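Local coordinates for protein histone-lysine N-methyltransferase, H3 lysine-9 specific SUVH6 (Arabidopsis thaliana, PDB 6A5K) that methylates histone H3 using S-adenosylmethionine as methyl donor and probably binds methylated DNA through its SRA domain, at residues E393-N398 with T440-S445. The protein carries 1 engineered substitution. Numbering follows the deposited sequence.
Sequences ERRIGN and TIDAAS
An Asx turn at Asp442, in the SET domain on the segment that carries strand 436-442, receives the side chain of Asn398 from the loop that follows helix 389-394. The two carboxylate oxygens of Asp442 divide the work. OD1 reaches forward along its own chain and accepts from the backbone N of Ala444 at 2.9 Å, which closes the turn. OD2 takes the amide of Asn398: ND2 to OD2 is 2.8 Å and almost perfectly straight (177°). The oxygen lies in the amide plane, yet the donor comes down from above the carboxylate, 63° out of its plane. Asn398 has CG between its backbone N and carbonyl carbon (chi1 65°), which turns the amide toward Asp442 and leaves CB 3.5 Å from both OD1 and OD2 of Asp442. That same CB packs against the methyl of Ala444, CB to CB 3.6 Å, the main apolar touch here. A second donor reaches OD2 through water: the water gives a proton to OD2 at 2.6 Å and accepts one from Arg395 NH1 at 2.7 Å, sitting at the edge of the guanidinium. The positive charge nearby probably favours the ionised carboxylate, although the main partner of Arg395 is Glu391, in a salt bridge. Replacing Asp442 by an alanine removes both oxygens and is likely to leave ND2 of Asn398 without this acceptor, the water without the oxygen it donates to and the N of Ala444 without the acceptor that closes the Asx turn. Asn398 ND2 also donates to Ala392 O, tying the loop back to its own helix. The Asp442 side chain also touches Leu387 and Leu402, residues of the strands 385-388 and 402-406 that flank its own in a three-stranded antiparallel sheet.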
loop_
_atom_site.group_PDB
_atom_site.type_symbol
_atom_site.label_atom_id
_atom_site.label_comp_id
_atom_site.label_asym_id
_atom_site.label_seq_id
_atom_site.Cartn_x
_atom_site.Cartn_y
_atom_site.Cartn_z
ATOM N N GLU A 393 -12.363 6.227 29.491
ATOM C CA GLU A 393 -11.649 5.458 30.502
ATOM C C GLU A 393 -12.620 4.888 31.535
ATOM O O GLU A 393 -12.520 3.715 31.901
ATOM C CB GLU A 393 -10.580 6.310 31.191
ATOM C CG GLU A 393 -9.657 5.504 32.102
ATOM C CD GLU A 393 -8.742 6.375 32.946
ATOM O OE1 GLU A 393 -8.003 5.818 33.786
ATOM O OE2 GLU A 393 -8.756 7.614 32.769
ATOM N N ARG A 394 -13.562 5.715 31.987
ATOM C CA ARG A 394 -14.562 5.292 32.976
ATOM C C ARG A 394 -15.402 4.095 32.567
ATOM O O ARG A 394 -15.818 3.295 33.413
ATOM C CB ARG A 394 -15.527 6.435 33.283
ATOM C CG ARG A 394 -15.106 7.354 34.389
ATOM C CD ARG A 394 -16.215 8.358 34.631
ATOM N NE ARG A 394 -16.125 8.967 35.950
ATOM C CZ ARG A 394 -15.578 10.155 36.169
ATOM N NH1 ARG A 394 -15.535 10.652 37.399
ATOM N NH2 ARG A 394 -15.071 10.841 35.148
ATOM N N ARG A 395 -15.689 3.998 31.276
ATOM C CA ARG A 395 -16.639 3.005 30.796
ATOM C C ARG A 395 -16.049 1.607 30.820
ATOM O O ARG A 395 -14.839 1.430 30.711
ATOM C CB ARG A 395 -17.122 3.369 29.392
ATOM C CG ARG A 395 -18.173 4.463 29.433
ATOM C CD ARG A 395 -18.505 5.031 28.069
ATOM N NE ARG A 395 -19.328 6.231 28.211
ATOM C CZ ARG A 395 -20.154 6.686 27.275
ATOM N NH1 ARG A 395 -20.272 6.036 26.120
ATOM N NH2 ARG A 395 -20.863 7.787 27.492
ATOM N N ILE A 396 -16.922 0.622 30.978
ATOM C CA ILE A 396 -16.506 -0.765 31.099
ATOM C C ILE A 396 -16.535 -1.486 29.755
ATOM O O ILE A 396 -17.446 -1.282 28.950
ATOM C CB ILE A 396 -17.405 -1.521 32.109
ATOM C CG1 ILE A 396 -17.129 -1.035 33.533
ATOM C CG2 ILE A 396 -17.190 -3.028 32.025
ATOM C CD1 ILE A 396 -18.071 0.043 34.013
ATOM N N GLY A 397 -15.524 -2.316 29.516
ATOM C CA GLY A 397 -15.561 -3.277 28.430
ATOM C C GLY A 397 -15.163 -2.753 27.065
ATOM O O GLY A 397 -15.410 -3.411 26.056
ATOM N N ASN A 398 -14.532 -1.585 27.019
ATOM C CA ASN A 398 -14.255 -0.957 25.730
ATOM C C ASN A 398 -12.775 -0.784 25.404
ATOM O O ASN A 398 -12.432 -0.228 24.356
ATOM C CB ASN A 398 -14.950 0.410 25.654
ATOM C CG ASN A 398 -14.394 1.408 26.657
ATOM O OD1 ASN A 398 -13.615 1.051 27.540
ATOM N ND2 ASN A 398 -14.802 2.667 26.529
ATOM N N THR A 440 -11.194 10.673 22.484
ATOM C CA THR A 440 -10.965 9.284 22.099
ATOM C C THR A 440 -12.185 8.775 21.339
ATOM O O THR A 440 -13.313 9.189 21.621
ATOM C CB THR A 440 -10.700 8.399 23.349
ATOM O OG1 THR A 440 -9.446 8.767 23.936
ATOM C CG2 THR A 440 -10.681 6.898 23.007
ATOM N N ILE A 441 -11.965 7.902 20.364
ATOM C CA ILE A 441 -13.068 7.264 19.662
ATOM C C ILE A 441 -13.281 5.862 20.222
ATOM O O ILE A 441 -12.368 5.033 20.208
ATOM C CB ILE A 441 -12.817 7.180 18.140
ATOM C CG1 ILE A 441 -12.513 8.561 17.560
ATOM C CG2 ILE A 441 -14.022 6.584 17.443
ATOM C CD1 ILE A 441 -11.757 8.510 16.251
ATOM N N ASP A 442 -14.483 5.615 20.735
ATOM C CA ASP A 442 -14.851 4.330 21.315
ATOM C C ASP A 442 -15.663 3.542 20.298
ATOM O O ASP A 442 -16.811 3.883 20.020
ATOM C CB ASP A 442 -15.647 4.541 22.610
ATOM C CG ASP A 442 -16.042 3.231 23.297
ATOM O OD1 ASP A 442 -15.862 2.143 22.717
ATOM O OD2 ASP A 442 -16.548 3.295 24.438
ATOM N N ALA A 443 -15.071 2.483 19.752
ATOM C CA ALA A 443 -15.753 1.664 18.753
ATOM C C ALA A 443 -16.170 0.292 19.293
ATOM O O ALA A 443 -16.427 -0.628 18.514
ATOM C CB ALA A 443 -14.858 1.493 17.519
ATOM N N ALA A 444 -16.238 0.152 20.614
ATOM C CA ALA A 444 -16.518 -1.151 21.221
ATOM C C ALA A 444 -17.953 -1.593 20.995
ATOM O O ALA A 444 -18.202 -2.735 20.608
ATOM C CB ALA A 444 -16.220 -1.128 22.708
ATOM N N SER A 445 -18.891 -0.687 21.245
ATOM C CA SER A 445 -20.314 -0.989 21.113
ATOM C C SER A 445 -20.818 -0.644 19.721
ATOM O O SER A 445 -21.554 -1.418 19.098
ATOM C CB SER A 445 -21.130 -0.223 22.156
ATOM O OG SER A 445 -20.870 -0.696 23.465
HETATM O O HOH W 1 -18.969 4.073 24.860
#